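Local coordinates for protein possible TctC subunit of the Tripartite Tricarboxylate Transport(TTT) Family (Rhodopseudomonas palustris, PDB 6HKE) that binds malate and probably serves as the periplasmic substrate-binding subunit of a tripartite tricarboxylate transporter taking up C4-dicarboxylates, at residues V133-G146 against V164-A177. The protein carries 2 engineered substitutions. Numbering follows the deposited sequence.
Sequences VESHTDNLNVAHAG and VDPTGVPFSGTGPA. Engineered in segment 133-146: E134 (natural residue Lys). With LMR ((2S)-2-hydroxybutanedioic acid), chain E; MLT (D-malate), chain D.
N141-H144 and T167-P170 run side by side as parallel strands, their short axes 37° apart, and four backbone hydrogen bonds lace them together: V142 N to T167 O (2.9 Å), V169 N to V142 O, H144 N to V169 O, and F171 N to H144 O just past the pairing. On one face of the sheet the V142 methyl CG2 presses tightly on P166 CG (3.5 Å). Before the strands begin, V133 CG1 in helix 126-136 meets V164 CG2 at 3.7 Å, the two side chains crossing at about a right angle. H144 shares the face of V142. Its CG lies between the backbone N and the carbonyl carbon (chi1 60°), which brings the ring over V169 O and P170 CA, the latter a CH-pi contact 4.1 Å from the ring centroid. G146 N donates to H144 ND1 (3.0 Å) almost in the ring plane; with P170 and an edge-to-face contact to Y152, this helps fix the ring's rotation. A leucine in place of H144 would probably leave G146 N without that acceptor and free the turn to shift. G168 suits this neighbour, since a CB there would collide with H144 NE2. On the other face A143 CB touches F171 CE1 and A177 CB. The pair exemplifies a beta-alpha-beta crossover feeding a ligand site in a type II periplasmic binding protein: helix 150-162 packs on V142, H144 and P166, strand 188-192 pairs in parallel with 141-144, and the loops after both strands carry A145 and G173 to the malate pocket, where T174 N binds a carboxylate oxygen and S151 and Q192 complete the site.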
loop_
_atom_site.group_PDB
_atom_site.type_symbol
_atom_site.label_atom_id
_atom_site.label_comp_id
_atom_site.label_asym_id
_atom_site.label_seq_id
_atom_site.Cartn_x
_atom_site.Cartn_y
_atom_site.Cartn_z
ATOM N N VAL A 133 -1.422 -24.795 5.210
ATOM C CA VAL A 133 -1.299 -24.307 3.807
ATOM C C VAL A 133 -0.429 -25.324 3.051
ATOM O O VAL A 133 -0.841 -25.716 1.952
ATOM C CB VAL A 133 -0.793 -22.851 3.712
ATOM C CG1 VAL A 133 -0.667 -22.385 2.271
ATOM C CG2 VAL A 133 -1.685 -21.892 4.483
ATOM N N GLU A 134 0.657 -25.808 3.670
ATOM C CA GLU A 134 1.537 -26.881 3.126
ATOM C C GLU A 134 0.705 -28.112 2.731
ATOM O O GLU A 134 1.120 -28.793 1.787
ATOM C CB GLU A 134 2.638 -27.256 4.125
ATOM C CG GLU A 134 3.826 -26.300 4.096
ATOM C CD GLU A 134 4.890 -26.462 5.179
ATOM O OE1 GLU A 134 5.127 -27.607 5.616
ATOM O OE2 GLU A 134 5.495 -25.431 5.575
ATOM N N SER A 135 -0.434 -28.366 3.390
ATOM C CA SER A 135 -1.229 -29.620 3.293
ATOM C C SER A 135 -2.454 -29.463 2.388
ATOM O O SER A 135 -2.917 -30.482 1.841
ATOM C CB SER A 135 -1.651 -30.071 4.667
ATOM O OG SER A 135 -0.520 -30.449 5.434
ATOM N N HIS A 136 -3.023 -28.265 2.293
ATOM C CA HIS A 136 -4.286 -28.017 1.553
ATOM C C HIS A 136 -3.979 -27.125 0.354
ATOM O O HIS A 136 -4.938 -26.644 -0.265
ATOM C CB HIS A 136 -5.340 -27.367 2.460
ATOM C CG HIS A 136 -5.641 -28.133 3.703
ATOM N ND1 HIS A 136 -6.886 -28.092 4.302
ATOM C CD2 HIS A 136 -4.876 -28.947 4.467
ATOM C CE1 HIS A 136 -6.874 -28.853 5.379
ATOM N NE2 HIS A 136 -5.649 -29.393 5.499
ATOM N N THR A 137 -2.690 -26.962 0.033
ATOM C CA THR A 137 -2.150 -25.877 -0.831
ATOM C C THR A 137 -2.867 -25.854 -2.189
ATOM O O THR A 137 -2.795 -24.807 -2.828
ATOM C CB THR A 137 -0.613 -25.923 -0.937
ATOM O OG1 THR A 137 -0.225 -24.865 -1.817
ATOM C CG2 THR A 137 -0.040 -27.242 -1.413
ATOM N N ASP A 138 -3.551 -26.926 -2.600
ATOM C CA ASP A 138 -4.421 -26.929 -3.815
ATOM C C ASP A 138 -5.683 -26.103 -3.558
ATOM O O ASP A 138 -5.952 -25.183 -4.347
ATOM C CB ASP A 138 -4.922 -28.316 -4.233
ATOM C CG ASP A 138 -3.870 -29.403 -4.261
ATOM O OD1 ASP A 138 -2.731 -29.131 -3.821
ATOM O OD2 ASP A 138 -4.211 -30.521 -4.697
ATOM N N ASN A 139 -6.419 -26.441 -2.494
ATOM C CA ASN A 139 -7.802 -25.953 -2.227
ATOM C C ASN A 139 -7.790 -24.549 -1.605
ATOM O O ASN A 139 -8.874 -24.062 -1.280
ATOM C CB ASN A 139 -8.584 -26.878 -1.286
ATOM C CG ASN A 139 -8.480 -28.344 -1.644
ATOM O OD1 ASN A 139 -9.217 -28.831 -2.499
ATOM N ND2 ASN A 139 -7.592 -29.057 -0.968
ATOM N N LEU A 140 -6.626 -23.923 -1.426
ATOM C CA LEU A 140 -6.521 -22.593 -0.771
ATOM C C LEU A 140 -6.478 -21.484 -1.826
ATOM O O LEU A 140 -5.883 -21.686 -2.903
ATOM C CB LEU A 140 -5.282 -22.557 0.125
ATOM C CG LEU A 140 -5.304 -23.520 1.308
ATOM C CD1 LEU A 140 -4.225 -23.141 2.299
ATOM C CD2 LEU A 140 -6.663 -23.549 1.998
ATOM N N ASN A 141 -7.109 -20.361 -1.491
ATOM C CA ASN A 141 -7.166 -19.115 -2.289
ATOM C C ASN A 141 -6.596 -17.976 -1.445
ATOM O O ASN A 141 -7.141 -17.702 -0.353
ATOM C CB ASN A 141 -8.595 -18.779 -2.724
ATOM C CG ASN A 141 -9.234 -19.842 -3.592
ATOM O OD1 ASN A 141 -10.392 -20.177 -3.394
ATOM N ND2 ASN A 141 -8.494 -20.377 -4.545
ATOM N N VAL A 142 -5.533 -17.348 -1.938
ATOM C CA VAL A 142 -4.917 -16.138 -1.332
ATOM C C VAL A 142 -5.379 -14.943 -2.157
ATOM O O VAL A 142 -5.280 -14.982 -3.376
ATOM C CB VAL A 142 -3.385 -16.240 -1.274
ATOM C CG1 VAL A 142 -2.770 -15.074 -0.523
ATOM C CG2 VAL A 142 -2.959 -17.547 -0.649
ATOM N N ALA A 143 -5.900 -13.930 -1.497
ATOM C CA ALA A 143 -6.389 -12.699 -2.147
ATOM C C ALA A 143 -5.225 -11.714 -2.284
ATOM O O ALA A 143 -4.429 -11.577 -1.338
ATOM C CB ALA A 143 -7.541 -12.133 -1.356
ATOM N N HIS A 144 -5.136 -11.046 -3.431
ATOM C CA HIS A 144 -4.241 -9.878 -3.659
ATOM C C HIS A 144 -4.934 -8.947 -4.659
ATOM O O HIS A 144 -5.961 -9.371 -5.232
ATOM C CB HIS A 144 -2.864 -10.352 -4.121
ATOM C CG HIS A 144 -2.898 -11.122 -5.393
ATOM N ND1 HIS A 144 -2.960 -10.502 -6.620
ATOM C CD2 HIS A 144 -2.872 -12.452 -5.637
ATOM C CE1 HIS A 144 -2.960 -11.410 -7.583
ATOM N NE2 HIS A 144 -2.909 -12.630 -7.004
ATOM N N ALA A 145 -4.402 -7.738 -4.848
ATOM C CA ALA A 145 -4.880 -6.723 -5.810
ATOM C C ALA A 145 -3.930 -6.590 -7.015
ATOM O O ALA A 145 -3.841 -5.478 -7.588
ATOM C CB ALA A 145 -5.042 -5.416 -5.084
ATOM N N GLY A 146 -3.288 -7.679 -7.450
ATOM C CA GLY A 146 -2.473 -7.722 -8.684
ATOM C C GLY A 146 -0.975 -7.608 -8.422
ATOM O O GLY A 146 -0.571 -7.200 -7.302
ATOM N N VAL A 164 5.324 -22.469 0.323
ATOM C CA VAL A 164 3.985 -22.882 -0.175
ATOM C C VAL A 164 3.652 -22.010 -1.387
ATOM O O VAL A 164 4.031 -20.835 -1.387
ATOM C CB VAL A 164 2.924 -22.749 0.931
ATOM C CG1 VAL A 164 3.288 -23.587 2.151
ATOM C CG2 VAL A 164 2.695 -21.299 1.337
ATOM N N ASP A 165 2.978 -22.574 -2.385
ATOM C CA ASP A 165 2.511 -21.828 -3.579
ATOM C C ASP A 165 1.030 -22.120 -3.799
ATOM O O ASP A 165 0.667 -22.796 -4.754
ATOM C CB ASP A 165 3.354 -22.145 -4.818
ATOM C CG ASP A 165 3.166 -21.127 -5.934
ATOM O OD1 ASP A 165 2.889 -19.938 -5.620
ATOM O OD2 ASP A 165 3.292 -21.523 -7.112
ATOM N N PRO A 166 0.132 -21.603 -2.928
ATOM C CA PRO A 166 -1.310 -21.680 -3.163
ATOM C C PRO A 166 -1.748 -20.787 -4.331
ATOM O O PRO A 166 -1.001 -19.900 -4.701
ATOM C CB PRO A 166 -1.934 -21.153 -1.862
ATOM C CG PRO A 166 -0.859 -20.265 -1.271
ATOM C CD PRO A 166 0.461 -20.875 -1.695
ATOM N N THR A 167 -2.945 -21.020 -4.862
ATOM C CA THR A 167 -3.603 -20.152 -5.873
ATOM C C THR A 167 -3.728 -18.709 -5.351
ATOM O O THR A 167 -4.197 -18.529 -4.213
ATOM C CB THR A 167 -4.994 -20.679 -6.233
ATOM O OG1 THR A 167 -4.816 -22.061 -6.529
ATOM C CG2 THR A 167 -5.625 -19.942 -7.394
ATOM N N GLY A 168 -3.366 -17.724 -6.176
ATOM C CA GLY A 168 -3.696 -16.305 -5.950
ATOM C C GLY A 168 -4.996 -15.974 -6.657
ATOM O O GLY A 168 -5.213 -16.507 -7.751
ATOM N N VAL A 169 -5.861 -15.182 -6.026
ATOM C CA VAL A 169 -7.120 -14.654 -6.628
ATOM C C VAL A 169 -6.947 -13.140 -6.682
ATOM O O VAL A 169 -6.800 -12.488 -5.643
ATOM C CB VAL A 169 -8.366 -15.095 -5.827
ATOM C CG1 VAL A 169 -9.667 -14.645 -6.466
ATOM C CG2 VAL A 169 -8.411 -16.596 -5.629
ATOM N N PRO A 170 -6.912 -12.542 -7.894
ATOM C CA PRO A 170 -6.684 -11.110 -8.040
ATOM C C PRO A 170 -7.974 -10.302 -7.853
ATOM O O PRO A 170 -9.001 -10.680 -8.403
ATOM C CB PRO A 170 -6.155 -11.006 -9.482
ATOM C CG PRO A 170 -6.861 -12.113 -10.227
ATOM C CD PRO A 170 -7.100 -13.204 -9.198
ATOM N N PHE A 171 -7.878 -9.189 -7.122
ATOM C CA PHE A 171 -8.995 -8.245 -6.867
ATOM C C PHE A 171 -8.610 -6.875 -7.428
ATOM O O PHE A 171 -7.447 -6.667 -7.754
ATOM C CB PHE A 171 -9.325 -8.198 -5.368
ATOM C CG PHE A 171 -10.052 -9.418 -4.863
ATOM C CD1 PHE A 171 -9.358 -10.569 -4.529
ATOM C CD2 PHE A 171 -11.438 -9.437 -4.795
ATOM C CE1 PHE A 171 -10.038 -11.696 -4.093
ATOM C CE2 PHE A 171 -12.115 -10.564 -4.370
ATOM C CZ PHE A 171 -11.416 -11.696 -4.032
ATOM N N SER A 172 -9.590 -5.984 -7.560
ATOM C CA SER A 172 -9.438 -4.570 -7.992
ATOM C C SER A 172 -8.811 -3.729 -6.869
ATOM O O SER A 172 -8.467 -2.557 -7.145
ATOM C CB SER A 172 -10.780 -3.991 -8.412
ATOM O OG SER A 172 -11.763 -4.160 -7.394
ATOM N N GLY A 173 -8.745 -4.274 -5.650
ATOM C CA GLY A 173 -8.109 -3.660 -4.467
ATOM C C GLY A 173 -8.254 -4.560 -3.256
ATOM O O GLY A 173 -8.925 -5.612 -3.371
ATOM N N THR A 174 -7.686 -4.190 -2.107
ATOM C CA THR A 174 -7.867 -4.979 -0.854
ATOM C C THR A 174 -9.156 -4.539 -0.159
ATOM O O THR A 174 -9.566 -5.230 0.800
ATOM C CB THR A 174 -6.659 -4.924 0.077
ATOM O OG1 THR A 174 -6.478 -3.542 0.390
ATOM C CG2 THR A 174 -5.442 -5.572 -0.551
ATOM N N GLY A 175 -9.816 -3.491 -0.644
ATOM C CA GLY A 175 -11.202 -3.209 -0.218
ATOM C C GLY A 175 -12.125 -4.360 -0.613
ATOM O O GLY A 175 -12.663 -5.065 0.229
ATOM N N PRO A 176 -12.320 -4.614 -1.923
ATOM C CA PRO A 176 -13.034 -5.815 -2.365
ATOM C C PRO A 176 -12.438 -7.128 -1.830
ATOM O O PRO A 176 -13.206 -7.983 -1.435
ATOM C CB PRO A 176 -12.951 -5.707 -3.893
ATOM C CG PRO A 176 -12.921 -4.222 -4.119
ATOM C CD PRO A 176 -11.988 -3.719 -3.035
ATOM N N ALA A 177 -11.116 -7.291 -1.833
ATOM C CA ALA A 177 -10.465 -8.535 -1.348
ATOM C C ALA A 177 -10.822 -8.763 0.133
ATOM O O ALA A 177 -11.044 -9.917 0.530
ATOM C CB ALA A 177 -8.974 -8.488 -1.558
HETATM C C1 LMR E . -2.494 -3.199 -2.386
HETATM O O1A LMR E . -1.777 -2.715 -3.276
HETATM O O1B LMR E . -2.331 -4.342 -1.882
HETATM C C2 LMR E . -3.644 -2.328 -1.855
HETATM O O2 LMR E . -3.260 -1.010 -1.478
HETATM C C3 LMR E . -4.790 -2.186 -2.861
HETATM C C4 LMR E . -5.701 -1.088 -2.341
HETATM O O4A LMR E . -6.853 -1.408 -1.993
HETATM O O4B LMR E . -5.243 0.078 -2.243
HETATM C C1 MLT D . -2.444 -2.950 -2.588
HETATM O O1 MLT D . -1.289 -2.669 -2.975
HETATM O O2 MLT D . -2.706 -4.094 -2.151
HETATM C C2 MLT D . -3.521 -1.895 -2.699
HETATM O O3 MLT D . -3.211 -0.595 -2.155
HETATM C C3 MLT D . -4.761 -2.279 -1.948
HETATM C C4 MLT D . -5.705 -1.140 -2.228
HETATM O O4 MLT D . -5.340 0.046 -2.003
HETATM O O5 MLT D . -6.809 -1.458 -2.717
#